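Local coordinates for protein benzoylformate decarboxylase (Mycobacterium smegmatis, PDB 4Q9D) that belongs to the thiamine pyrophosphate-dependent enzyme family and is built from three alpha/beta domains, with a magnesium ion bound in the model, at residues Met204-Pro209 and Asp268-Val273; Pro247-Pro252 and Leu341-His346; Pro254-Gly259 and Pro282-Glu287; Gln262-Tyr267 and Glu291-Leu296. One frame throughout, in Å; residues are numbered along the deposited sequence.

Interaction 1: residues Met204-Pro209 and Asp268-Val273; sequences MLVLGP and DLVVVV
M204 sets out with CG anti to its backbone N (chi1 -177°), and the chain then bends at the next two torsions, which brings the methyl CE to V270, 3.7 Å from CG1, the two side chains running side by side. On the same face of the sheet V206 continues the row: its CG2 faces both V270 CG1, 4.0 Å away, and V272 CG2. The other face carries L205, L207, V271 and V273. Here L205 CD1 swings across the strand to V271, lying 3.4 Å from the carbonyl O of V271 and also near its CG1, while L207 lays CD2 alongside V273 CB.

Between these two layers the backbones run parallel and in register, as neighbouring inner strands of the Rossmann-like sheet of the central domain. Five N-H...O bonds alternate between the strands. M204 N gives to L269 O at 2.8 Å, the most bent of the five; V271 N meets M204 O almost straight (178°); V206 N and V273 N follow. G208 N closes the series on V273 O at 3.0 Å, just past the end of strand 204-207. L322 of helix 318-328 packs on L207 and V273, while strand 231-233 flanks the far edge of 204-207. All touching residues are buried, so the polar backbone groups between these strands satisfy each other while apolar side chains, valines and leucines with M204, cover both faces.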
loop_
_atom_site.group_PDB
_atom_site.type_symbol
_atom_site.label_atom_id
_atom_site.label_comp_id
_atom_site.label_asym_id
_atom_site.label_seq_id
_atom_site.Cartn_x
_atom_site.Cartn_y
_atom_site.Cartn_z
ATOM N N MET B 204 5.058 -10.937 40.137
ATOM C CA MET B 204 4.729 -12.111 39.351
ATOM C C MET B 204 5.479 -12.040 38.028
ATOM O O MET B 204 5.647 -10.956 37.464
ATOM C CB MET B 204 3.202 -12.191 39.122
ATOM C CG MET B 204 2.773 -13.446 38.350
ATOM S SD MET B 204 2.586 -13.110 36.558
ATOM C CE MET B 204 1.079 -12.141 36.638
ATOM N N LEU B 205 5.904 -13.189 37.523
ATOM C CA LEU B 205 6.696 -13.237 36.319
ATOM C C LEU B 205 5.930 -13.955 35.213
ATOM O O LEU B 205 5.343 -15.008 35.456
ATOM C CB LEU B 205 8.010 -13.961 36.597
ATOM C CG LEU B 205 8.928 -14.174 35.392
ATOM C CD1 LEU B 205 9.382 -12.799 34.848
ATOM C CD2 LEU B 205 10.125 -15.035 35.781
ATOM N N VAL B 206 5.932 -13.373 34.010
ATOM C CA VAL B 206 5.355 -14.016 32.825
ATOM C C VAL B 206 6.472 -14.258 31.828
ATOM O O VAL B 206 7.187 -13.326 31.474
ATOM C CB VAL B 206 4.259 -13.138 32.136
ATOM C CG1 VAL B 206 3.622 -13.895 30.991
ATOM C CG2 VAL B 206 3.186 -12.686 33.138
ATOM N N LEU B 207 6.618 -15.508 31.392
ATOM C CA LEU B 207 7.619 -15.896 30.410
ATOM C C LEU B 207 6.886 -16.408 29.179
ATOM O O LEU B 207 6.264 -17.477 29.202
ATOM C CB LEU B 207 8.569 -16.985 30.962
ATOM C CG LEU B 207 9.493 -16.581 32.138
ATOM C CD1 LEU B 207 10.279 -17.782 32.699
ATOM C CD2 LEU B 207 10.471 -15.464 31.741
ATOM N N GLY B 208 6.970 -15.631 28.102
ATOM C CA GLY B 208 6.249 -15.909 26.873
ATOM C C GLY B 208 7.116 -16.558 25.804
ATOM O O GLY B 208 8.291 -16.874 26.034
ATOM N N PRO B 209 6.528 -16.768 24.622
ATOM C CA PRO B 209 7.175 -17.510 23.530
ATOM C C PRO B 209 8.547 -16.970 23.077
ATOM O O PRO B 209 9.315 -17.767 22.536
ATOM C CB PRO B 209 6.179 -17.374 22.377
ATOM C CG PRO B 209 4.812 -17.206 23.069
ATOM C CD PRO B 209 5.125 -16.403 24.321
ATOM N N ASP B 268 1.753 -6.785 43.237
ATOM C CA ASP B 268 2.010 -5.361 43.134
ATOM C C ASP B 268 2.855 -5.042 41.891
ATOM O O ASP B 268 2.937 -3.879 41.491
ATOM C CB ASP B 268 2.613 -4.766 44.439
ATOM C CG ASP B 268 3.984 -5.366 44.822
ATOM O OD1 ASP B 268 4.363 -6.445 44.339
ATOM O OD2 ASP B 268 4.697 -4.742 45.642
ATOM N N LEU B 269 3.471 -6.070 41.285
ATOM C CA LEU B 269 4.276 -5.875 40.071
ATOM C C LEU B 269 4.240 -7.113 39.173
ATOM O O LEU B 269 4.496 -8.234 39.633
ATOM C CB LEU B 269 5.729 -5.562 40.424
ATOM C CG LEU B 269 6.673 -5.397 39.228
ATOM C CD1 LEU B 269 6.369 -4.088 38.495
ATOM C CD2 LEU B 269 8.134 -5.438 39.669
ATOM N N VAL B 270 3.894 -6.904 37.900
ATOM C CA VAL B 270 3.954 -7.971 36.894
ATOM C C VAL B 270 5.153 -7.718 35.985
ATOM O O VAL B 270 5.298 -6.632 35.409
ATOM C CB VAL B 270 2.646 -8.066 36.075
ATOM C CG1 VAL B 270 2.727 -9.260 35.098
ATOM C CG2 VAL B 270 1.476 -8.243 37.023
ATOM N N VAL B 271 6.034 -8.705 35.899
ATOM C CA VAL B 271 7.171 -8.622 35.008
ATOM C C VAL B 271 6.933 -9.505 33.783
ATOM O O VAL B 271 6.904 -10.724 33.889
ATOM C CB VAL B 271 8.443 -9.064 35.705
ATOM C CG1 VAL B 271 9.618 -8.913 34.749
ATOM C CG2 VAL B 271 8.649 -8.230 36.998
ATOM N N VAL B 272 6.739 -8.882 32.628
ATOM C CA VAL B 272 6.410 -9.632 31.417
ATOM C C VAL B 272 7.586 -9.692 30.452
ATOM O O VAL B 272 7.984 -8.667 29.875
ATOM C CB VAL B 272 5.205 -9.006 30.687
ATOM C CG1 VAL B 272 4.875 -9.852 29.454
ATOM C CG2 VAL B 272 3.996 -8.905 31.652
ATOM N N VAL B 273 8.130 -10.884 30.270
ATOM C CA VAL B 273 9.316 -11.059 29.446
ATOM C C VAL B 273 8.951 -11.931 28.284
ATOM O O VAL B 273 8.564 -13.074 28.462
ATOM C CB VAL B 273 10.492 -11.718 30.226
ATOM C CG1 VAL B 273 11.729 -11.800 29.346
ATOM C CG2 VAL B 273 10.814 -10.926 31.493
#

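Interaction 2: residues Pro247-Pro252 and Leu341-His346; sequences PLYAGP and LVRQRH
L341 and Y249 touch without any direct hydrogen bond between their segments; a water joins the two backbones instead. It accepts from L341 N at 2.7 Å and lies within donating distance of both P247 O, at 2.8 Å, and Y249 O, at 2.7 Å. L341 thus draws up to the start of strand 249-252 through its amide, and its side chain follows. Its CB sits 3.3 Å from Y249 O, and with CG anti to the backbone N (chi1 174°) the branch CD2 is carried on to the tyrosine ring, 3.7 Å from Y249 CD2. The leucine and tyrosine side chains lie side by side and point the same way.

R343 reaches the same ring from farther along the loop. An extended chain from CG to NE brings NH2 to the ring edge, near its plane, 3.8 Å from Y249 CE2, with the guanidinium and ring planes 22° apart. Stronger partners hold that guanidinium elsewhere: NH2 gives a hydrogen bond to E244 O and NE one to F386 O, and the group makes a cation-pi contact with F386 of helix 382-388. Over the centre of one face of the Y249 ring lies G251 N, 3.3 Å above the plane, which tucks the aromatic group back against its own strand. The contact joins the long connection between helices 318-328 and 357-367 to an outermost strand of the central parallel alpha/beta sheet in a three-domain thiamine pyrophosphate enzyme.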
loop_
_atom_site.group_PDB
_atom_site.type_symbol
_atom_site.label_atom_id
_atom_site.label_comp_id
_atom_site.label_asym_id
_atom_site.label_seq_id
_atom_site.Cartn_x
_atom_site.Cartn_y
_atom_site.Cartn_z
ATOM N N PRO B 247 7.979 -25.997 40.272
ATOM C CA PRO B 247 7.210 -25.626 41.477
ATOM C C PRO B 247 6.693 -24.194 41.390
ATOM O O PRO B 247 5.664 -23.885 42.000
ATOM C CB PRO B 247 8.243 -25.720 42.622
ATOM C CG PRO B 247 9.365 -26.590 42.064
ATOM C CD PRO B 247 9.375 -26.385 40.579
ATOM N N LEU B 248 7.394 -23.324 40.657
ATOM C CA LEU B 248 6.941 -21.939 40.540
ATOM C C LEU B 248 5.876 -21.730 39.454
ATOM O O LEU B 248 5.298 -20.646 39.357
ATOM C CB LEU B 248 8.125 -21.008 40.295
ATOM C CG LEU B 248 9.123 -20.781 41.434
ATOM C CD1 LEU B 248 10.208 -19.835 40.931
ATOM C CD2 LEU B 248 8.463 -20.214 42.676
ATOM N N TYR B 249 5.625 -22.750 38.629
ATOM C CA TYR B 249 4.744 -22.562 37.468
ATOM C C TYR B 249 3.303 -22.347 37.875
ATOM O O TYR B 249 2.746 -23.134 38.621
ATOM C CB TYR B 249 4.837 -23.752 36.521
ATOM C CG TYR B 249 4.017 -23.629 35.239
ATOM C CD1 TYR B 249 4.213 -22.566 34.341
ATOM C CD2 TYR B 249 3.104 -24.600 34.902
ATOM C CE1 TYR B 249 3.500 -22.493 33.174
ATOM C CE2 TYR B 249 2.379 -24.534 33.752
ATOM C CZ TYR B 249 2.579 -23.489 32.884
ATOM O OH TYR B 249 1.841 -23.472 31.729
ATOM N N ALA B 250 2.704 -21.272 37.386
ATOM C CA ALA B 250 1.337 -20.976 37.694
ATOM C C ALA B 250 0.391 -21.128 36.498
ATOM O O ALA B 250 -0.783 -20.723 36.562
ATOM C CB ALA B 250 1.218 -19.578 38.310
ATOM N N GLY B 251 0.896 -21.679 35.402
ATOM C CA GLY B 251 0.057 -21.948 34.248
ATOM C C GLY B 251 -0.117 -20.731 33.350
ATOM O O GLY B 251 0.384 -19.651 33.655
ATOM N N PRO B 252 -0.838 -20.898 32.237
ATOM C CA PRO B 252 -1.081 -19.793 31.304
ATOM C C PRO B 252 -1.974 -18.730 31.916
ATOM O O PRO B 252 -2.844 -19.035 32.710
ATOM C CB PRO B 252 -1.792 -20.475 30.121
ATOM C CG PRO B 252 -2.427 -21.697 30.741
ATOM C CD PRO B 252 -1.445 -22.159 31.783
ATOM N N LEU B 341 0.563 -25.161 41.717
ATOM C CA LEU B 341 -0.437 -25.317 40.676
ATOM C C LEU B 341 -0.976 -26.742 40.735
ATOM O O LEU B 341 -0.211 -27.691 40.689
ATOM C CB LEU B 341 0.201 -25.116 39.300
ATOM C CG LEU B 341 -0.757 -25.413 38.148
ATOM C CD1 LEU B 341 -1.869 -24.393 38.207
ATOM C CD2 LEU B 341 -0.029 -25.358 36.807
ATOM N N VAL B 342 -2.287 -26.895 40.800
ATOM C CA VAL B 342 -2.869 -28.234 40.852
ATOM C C VAL B 342 -3.751 -28.469 39.634
ATOM O O VAL B 342 -4.722 -27.765 39.428
ATOM C CB VAL B 342 -3.694 -28.457 42.165
ATOM C CG1 VAL B 342 -4.424 -29.814 42.120
ATOM C CG2 VAL B 342 -2.769 -28.337 43.412
ATOM N N ARG B 343 -3.394 -29.462 38.831
ATOM C CA ARG B 343 -4.206 -29.838 37.684
ATOM C C ARG B 343 -5.364 -30.733 38.120
ATOM O O ARG B 343 -5.176 -31.749 38.806
ATOM C CB ARG B 343 -3.358 -30.568 36.640
ATOM C CG ARG B 343 -2.362 -29.676 35.950
ATOM C CD ARG B 343 -1.282 -30.479 35.234
ATOM N NE ARG B 343 -0.357 -29.599 34.510
ATOM C CZ ARG B 343 0.686 -28.990 35.070
ATOM N NH1 ARG B 343 0.943 -29.171 36.361
ATOM N NH2 ARG B 343 1.481 -28.208 34.343
ATOM N N GLN B 344 -6.565 -30.353 37.721
ATOM C CA GLN B 344 -7.719 -31.169 38.013
ATOM C C GLN B 344 -7.684 -32.406 37.128
ATOM O O GLN B 344 -8.347 -32.451 36.097
ATOM C CB GLN B 344 -8.995 -30.356 37.798
ATOM C CG GLN B 344 -9.086 -29.131 38.715
ATOM C CD GLN B 344 -9.094 -29.502 40.203
ATOM O OE1 GLN B 344 -9.937 -30.283 40.649
ATOM N NE2 GLN B 344 -8.151 -28.943 40.972
ATOM N N ARG B 345 -6.881 -33.400 37.515
ATOM C CA ARG B 345 -6.833 -34.659 36.773
ATOM C C ARG B 345 -7.869 -35.634 37.334
ATOM O O ARG B 345 -8.014 -35.788 38.551
ATOM C CB ARG B 345 -5.462 -35.337 36.850
ATOM C CG ARG B 345 -4.299 -34.562 36.303
ATOM C CD ARG B 345 -3.000 -35.355 36.387
ATOM N NE ARG B 345 -2.075 -34.957 35.317
ATOM C CZ ARG B 345 -0.855 -34.433 35.487
ATOM N NH1 ARG B 345 -0.356 -34.246 36.711
ATOM N NH2 ARG B 345 -0.121 -34.100 34.414
ATOM N N HIS B 346 -8.583 -36.289 36.434
ATOM C CA HIS B 346 -9.341 -37.476 36.761
ATOM C C HIS B 346 -9.327 -38.327 35.496
ATOM O O HIS B 346 -9.329 -37.801 34.384
ATOM C CB HIS B 346 -10.765 -37.113 37.178
ATOM C CG HIS B 346 -11.661 -36.780 36.026
ATOM N ND1 HIS B 346 -12.425 -37.730 35.379
ATOM C CD2 HIS B 346 -11.906 -35.605 35.396
ATOM C CE1 HIS B 346 -13.112 -37.153 34.406
ATOM N NE2 HIS B 346 -12.816 -35.865 34.397
HETATM O O HOH W 1 3.048 -24.391 41.023
#

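Interaction 3: residues Pro254-Gly259 and Pro282-Glu287; sequences PMTIAG and PYVPGE
T256 lays its methyl CG2 against V284, 3.7 Å from V284 CG2, and beside the ring of P282, whose CG is 3.8 Å from the same methyl. The two branched side chains meet at a slant. Beside them M255 crosses P282 at about a right angle, its SD 3.7 Å from P282 CD. On the other flank A258 CB fits against V284 CG1 at 3.5 Å and close to P285 O. I257 spreads two branches over the loop: CG2 settles on the backbone of G286 and E287, and CD1 comes up obliquely to Y283 CE1.

T256 is the N-cap of helix 257-264. Its OG1, placed between the backbone N and the carbonyl carbon (chi1 68°), takes the amide of G259 in a capping bond of 2.9 Å, which leaves CG2 turned to the loop. The opening amides of the first turn are thus shared out: G259 N goes to this side chain, A258 N to V284 O across the contact at 3.1 Å, and I257 N to a water. The A258 bond is somewhat bent (151°), its donor tilted 30° from the carbonyl plane. That water also donates to P282 O and accepts from V284 N, so it bridges helix start and loop.

E261, one turn further along the helix, accepts from E287 N through its carboxylate and so holds the loop at E287. M106 and E105 of a second subunit pack on I257 and Y283 respectively.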
loop_
_atom_site.group_PDB
_atom_site.type_symbol
_atom_site.label_atom_id
_atom_site.label_comp_id
_atom_site.label_asym_id
_atom_site.label_seq_id
_atom_site.Cartn_x
_atom_site.Cartn_y
_atom_site.Cartn_z
ATOM N N PRO B 254 -5.097 -16.066 31.842
ATOM C CA PRO B 254 -6.392 -16.042 31.162
ATOM C C PRO B 254 -6.272 -15.264 29.844
ATOM O O PRO B 254 -5.294 -14.530 29.651
ATOM C CB PRO B 254 -7.286 -15.262 32.139
ATOM C CG PRO B 254 -6.595 -15.391 33.498
ATOM C CD PRO B 254 -5.136 -15.411 33.167
ATOM N N MET B 255 -7.277 -15.390 28.979
ATOM C CA MET B 255 -7.226 -14.801 27.651
ATOM C C MET B 255 -8.186 -13.641 27.476
ATOM O O MET B 255 -8.476 -13.250 26.349
ATOM C CB MET B 255 -7.470 -15.869 26.578
ATOM C CG MET B 255 -8.824 -16.582 26.639
ATOM S SD MET B 255 -9.010 -17.768 25.263
ATOM C CE MET B 255 -7.747 -18.950 25.685
ATOM N N THR B 256 -8.681 -13.089 28.582
ATOM C CA THR B 256 -9.549 -11.908 28.504
ATOM C C THR B 256 -9.001 -10.781 29.385
ATOM O O THR B 256 -8.202 -11.015 30.301
ATOM C CB THR B 256 -10.978 -12.203 28.992
ATOM O OG1 THR B 256 -10.928 -12.454 30.402
ATOM C CG2 THR B 256 -11.568 -13.427 28.280
ATOM N N ILE B 257 -9.449 -9.563 29.116
ATOM C CA ILE B 257 -9.073 -8.412 29.935
ATOM C C ILE B 257 -9.514 -8.616 31.404
ATOM O O ILE B 257 -8.692 -8.526 32.325
ATOM C CB ILE B 257 -9.662 -7.100 29.363
ATOM C CG1 ILE B 257 -9.078 -6.787 27.966
ATOM C CG2 ILE B 257 -9.373 -5.919 30.310
ATOM C CD1 ILE B 257 -9.887 -5.724 27.215
ATOM N N ALA B 258 -10.793 -8.941 31.613
ATOM C CA ALA B 258 -11.311 -9.143 32.979
ATOM C C ALA B 258 -10.576 -10.278 33.679
ATOM O O ALA B 258 -10.292 -10.209 34.881
ATOM C CB ALA B 258 -12.835 -9.424 32.953
ATOM N N GLY B 259 -10.261 -11.334 32.939
ATOM C CA GLY B 259 -9.596 -12.486 33.542
ATOM C C GLY B 259 -8.162 -12.209 33.987
ATOM O O GLY B 259 -7.741 -12.577 35.086
ATOM N N PRO B 282 -11.160 -13.561 23.261
ATOM C CA PRO B 282 -12.534 -13.045 23.420
ATOM C C PRO B 282 -12.562 -11.784 24.275
ATOM O O PRO B 282 -11.637 -11.535 25.068
ATOM C CB PRO B 282 -13.271 -14.175 24.138
ATOM C CG PRO B 282 -12.188 -14.982 24.839
ATOM C CD PRO B 282 -10.893 -14.747 24.104
ATOM N N TYR B 283 -13.595 -10.971 24.079
ATOM C CA TYR B 283 -13.712 -9.709 24.793
ATOM C C TYR B 283 -14.554 -9.871 26.064
ATOM O O TYR B 283 -15.723 -10.183 25.967
ATOM C CB TYR B 283 -14.362 -8.656 23.905
ATOM C CG TYR B 283 -14.445 -7.337 24.603
ATOM C CD1 TYR B 283 -13.286 -6.682 24.982
ATOM C CD2 TYR B 283 -15.681 -6.746 24.914
ATOM C CE1 TYR B 283 -13.322 -5.459 25.622
ATOM C CE2 TYR B 283 -15.731 -5.518 25.561
ATOM C CZ TYR B 283 -14.533 -4.879 25.914
ATOM O OH TYR B 283 -14.533 -3.669 26.569
ATOM N N VAL B 284 -13.944 -9.676 27.235
ATOM C CA VAL B 284 -14.681 -9.554 28.486
ATOM C C VAL B 284 -14.131 -8.318 29.160
ATOM O O VAL B 284 -12.954 -8.284 29.512
ATOM C CB VAL B 284 -14.509 -10.775 29.413
ATOM C CG1 VAL B 284 -15.326 -10.580 30.739
ATOM C CG2 VAL B 284 -14.957 -12.061 28.693
ATOM N N PRO B 285 -14.983 -7.288 29.321
ATOM C CA PRO B 285 -14.508 -5.965 29.727
ATOM C C PRO B 285 -13.935 -5.933 31.143
ATOM O O PRO B 285 -14.384 -6.664 32.032
ATOM C CB PRO B 285 -15.742 -5.055 29.570
ATOM C CG PRO B 285 -16.919 -5.961 29.535
ATOM C CD PRO B 285 -16.434 -7.315 29.023
ATOM N N GLY B 286 -12.919 -5.095 31.316
ATOM C CA GLY B 286 -12.257 -4.894 32.596
ATOM C C GLY B 286 -11.222 -3.781 32.468
ATOM O O GLY B 286 -11.255 -3.003 31.515
ATOM N N GLU B 287 -10.298 -3.725 33.418
ATOM C CA GLU B 287 -9.177 -2.806 33.372
ATOM C C GLU B 287 -8.001 -3.625 32.870
ATOM O O GLU B 287 -7.795 -4.737 33.344
ATOM C CB GLU B 287 -8.856 -2.282 34.780
ATOM C CG GLU B 287 -10.020 -1.559 35.464
ATOM C CD GLU B 287 -10.539 -0.420 34.624
ATOM O OE1 GLU B 287 -9.712 0.389 34.144
ATOM O OE2 GLU B 287 -11.774 -0.353 34.416
HETATM O O HOH W 2 -10.794 -9.455 26.545
#

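Interaction 4: residues Gln262-Tyr267 and Glu291-Leu296; sequences QAVSAY and EGTDLL
The polar part of this contact centres on T293, whose hydroxyl gives one hydrogen bond to Y267 O, with OG1 and O 2.8 Å apart. The C=O...OG1 angle is 170°, so the hydroxyl meets the carbonyl nearly end-on. With OG1 anti to the carbonyl carbon of T293 (chi1 -58°), the hydroxyl is directed at the turn at the C-terminal end of helix 257-264; V264 O, at 3.4 Å from OG1, is close as well but is not bonded to it. That V264 oxygen instead receives Y267 N, at 2.9 Å, and so closes a type I beta turn from V264 to Y267. Within the turn, S265 OG donates back to Q262 O, reaching it from above the carbonyl plane.

Apolar contact is slight. The methyl CG2 of T293 lies 4.2 Å from V264 CG2, the two side chains crossing at about a right angle, and it also comes 3.4 Å from Y267 O. The same carbonyl thus has the hydroxyl bonded to it and the methyl resting beside it.

T293 stands just before strand 294-299, and Y267 two residues before strand 269-273. V264 and T293 both pack on V270, and V264 and Y267 on M204, while L296 lies against helix 187-199. The bond thus ties the turn at the end of helix 257-264 to the start of the sheet strand next to 269-273.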
loop_
_atom_site.group_PDB
_atom_site.type_symbol
_atom_site.label_atom_id
_atom_site.label_comp_id
_atom_site.label_asym_id
_atom_site.label_seq_id
_atom_site.Cartn_x
_atom_site.Cartn_y
_atom_site.Cartn_z
ATOM N N GLN B 262 -8.148 -9.874 37.102
ATOM C CA GLN B 262 -8.334 -10.650 38.325
ATOM C C GLN B 262 -7.123 -11.512 38.664
ATOM O O GLN B 262 -6.794 -11.667 39.827
ATOM C CB GLN B 262 -9.603 -11.524 38.246
ATOM C CG GLN B 262 -10.880 -10.705 38.145
ATOM C CD GLN B 262 -12.145 -11.574 37.996
ATOM O OE1 GLN B 262 -12.129 -12.776 38.252
ATOM N NE2 GLN B 262 -13.236 -10.955 37.575
ATOM N N ALA B 263 -6.444 -12.062 37.662
ATOM C CA ALA B 263 -5.283 -12.920 37.953
ATOM C C ALA B 263 -4.086 -12.125 38.472
ATOM O O ALA B 263 -3.275 -12.646 39.233
ATOM C CB ALA B 263 -4.879 -13.742 36.742
ATOM N N VAL B 264 -3.955 -10.869 38.055
ATOM C CA VAL B 264 -2.778 -10.110 38.477
ATOM C C VAL B 264 -3.046 -9.200 39.689
ATOM O O VAL B 264 -2.109 -8.618 40.231
ATOM C CB VAL B 264 -2.160 -9.264 37.320
ATOM C CG1 VAL B 264 -1.943 -10.132 36.019
ATOM C CG2 VAL B 264 -3.026 -8.051 37.062
ATOM N N SER B 265 -4.311 -9.065 40.104
ATOM C CA SER B 265 -4.660 -8.129 41.186
ATOM C C SER B 265 -4.013 -8.460 42.543
ATOM O O SER B 265 -3.864 -7.583 43.390
ATOM C CB SER B 265 -6.173 -8.029 41.352
ATOM O OG SER B 265 -6.671 -9.302 41.683
ATOM N N ALA B 266 -3.612 -9.713 42.735
ATOM C CA ALA B 266 -2.909 -10.119 43.946
ATOM C C ALA B 266 -1.480 -9.609 43.979
ATOM O O ALA B 266 -0.831 -9.683 45.012
ATOM C CB ALA B 266 -2.884 -11.649 44.044
ATOM N N TYR B 267 -0.964 -9.142 42.841
ATOM C CA TYR B 267 0.449 -8.778 42.755
ATOM C C TYR B 267 0.646 -7.277 42.688
ATOM O O TYR B 267 -0.193 -6.559 42.160
ATOM C CB TYR B 267 1.104 -9.477 41.557
ATOM C CG TYR B 267 0.875 -10.969 41.581
ATOM C CD1 TYR B 267 1.521 -11.773 42.515
ATOM C CD2 TYR B 267 -0.020 -11.571 40.690
ATOM C CE1 TYR B 267 1.306 -13.148 42.559
ATOM C CE2 TYR B 267 -0.242 -12.945 40.719
ATOM C CZ TYR B 267 0.425 -13.726 41.660
ATOM O OH TYR B 267 0.212 -15.081 41.695
ATOM N N GLU B 291 -5.630 -0.974 39.489
ATOM C CA GLU B 291 -4.935 -0.043 40.374
ATOM C C GLU B 291 -4.199 -0.773 41.501
ATOM O O GLU B 291 -4.702 -1.738 42.066
ATOM C CB GLU B 291 -5.918 0.966 40.955
ATOM C CG GLU B 291 -5.250 2.101 41.719
ATOM C CD GLU B 291 -6.261 3.021 42.372
ATOM O OE1 GLU B 291 -6.976 2.565 43.294
ATOM O OE2 GLU B 291 -6.348 4.198 41.960
ATOM N N GLY B 292 -2.975 -0.352 41.782
ATOM C CA GLY B 292 -2.168 -1.085 42.742
ATOM C C GLY B 292 -1.235 -2.119 42.119
ATOM O O GLY B 292 -0.358 -2.668 42.799
ATOM N N THR B 293 -1.411 -2.404 40.828
ATOM C CA THR B 293 -0.503 -3.342 40.167
ATOM C C THR B 293 0.280 -2.623 39.083
ATOM O O THR B 293 -0.317 -2.083 38.155
ATOM C CB THR B 293 -1.263 -4.519 39.532
ATOM O OG1 THR B 293 -2.020 -5.197 40.538
ATOM C CG2 THR B 293 -0.280 -5.499 38.899
ATOM N N ASP B 294 1.603 -2.595 39.197
ATOM C CA ASP B 294 2.436 -2.022 38.131
ATOM C C ASP B 294 2.889 -3.110 37.157
ATOM O O ASP B 294 2.862 -4.303 37.495
ATOM C CB ASP B 294 3.670 -1.322 38.702
ATOM C CG ASP B 294 3.327 -0.045 39.476
ATOM O OD1 ASP B 294 2.300 0.606 39.186
ATOM O OD2 ASP B 294 4.114 0.311 40.371
ATOM N N LEU B 295 3.312 -2.702 35.959
ATOM C CA LEU B 295 3.801 -3.659 34.943
ATOM C C LEU B 295 5.089 -3.213 34.226
ATOM O O LEU B 295 5.250 -2.045 33.880
ATOM C CB LEU B 295 2.697 -3.987 33.931
ATOM C CG LEU B 295 2.940 -5.084 32.868
ATOM C CD1 LEU B 295 1.610 -5.698 32.447
ATOM C CD2 LEU B 295 3.652 -4.519 31.627
ATOM N N LEU B 296 6.020 -4.153 34.069
ATOM C CA LEU B 296 7.219 -3.969 33.259
ATOM C C LEU B 296 7.144 -4.968 32.105
ATOM O O LEU B 296 6.713 -6.112 32.300
ATOM C CB LEU B 296 8.490 -4.279 34.078
ATOM C CG LEU B 296 8.733 -3.369 35.290
ATOM C CD1 LEU B 296 9.888 -3.923 36.129
ATOM C CD2 LEU B 296 9.034 -1.972 34.830
#

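Overall arrangement
All four contacts gather in or beside the central domain, around its six-stranded parallel sheet. Interaction 1 pairs two inner strands, 203-207 and 269-273. Interaction 4 lies about 11 Å away, centre to centre, and touches it: backbone bonds from V270 and V272 to D294 and L296 add strand 294-299. Interaction 3, its centre about 14 Å from that of interaction 4, uses the other end of helix 257-264. Interaction 2 sits on edge strand 249-252, about 17 Å from interaction 1 between centres. Along the chain 204-209 comes first and 268-273 falls between the segments of each other contact; interactions 3 and 4, of shorter range, lie inside the longer closure made by interaction 2.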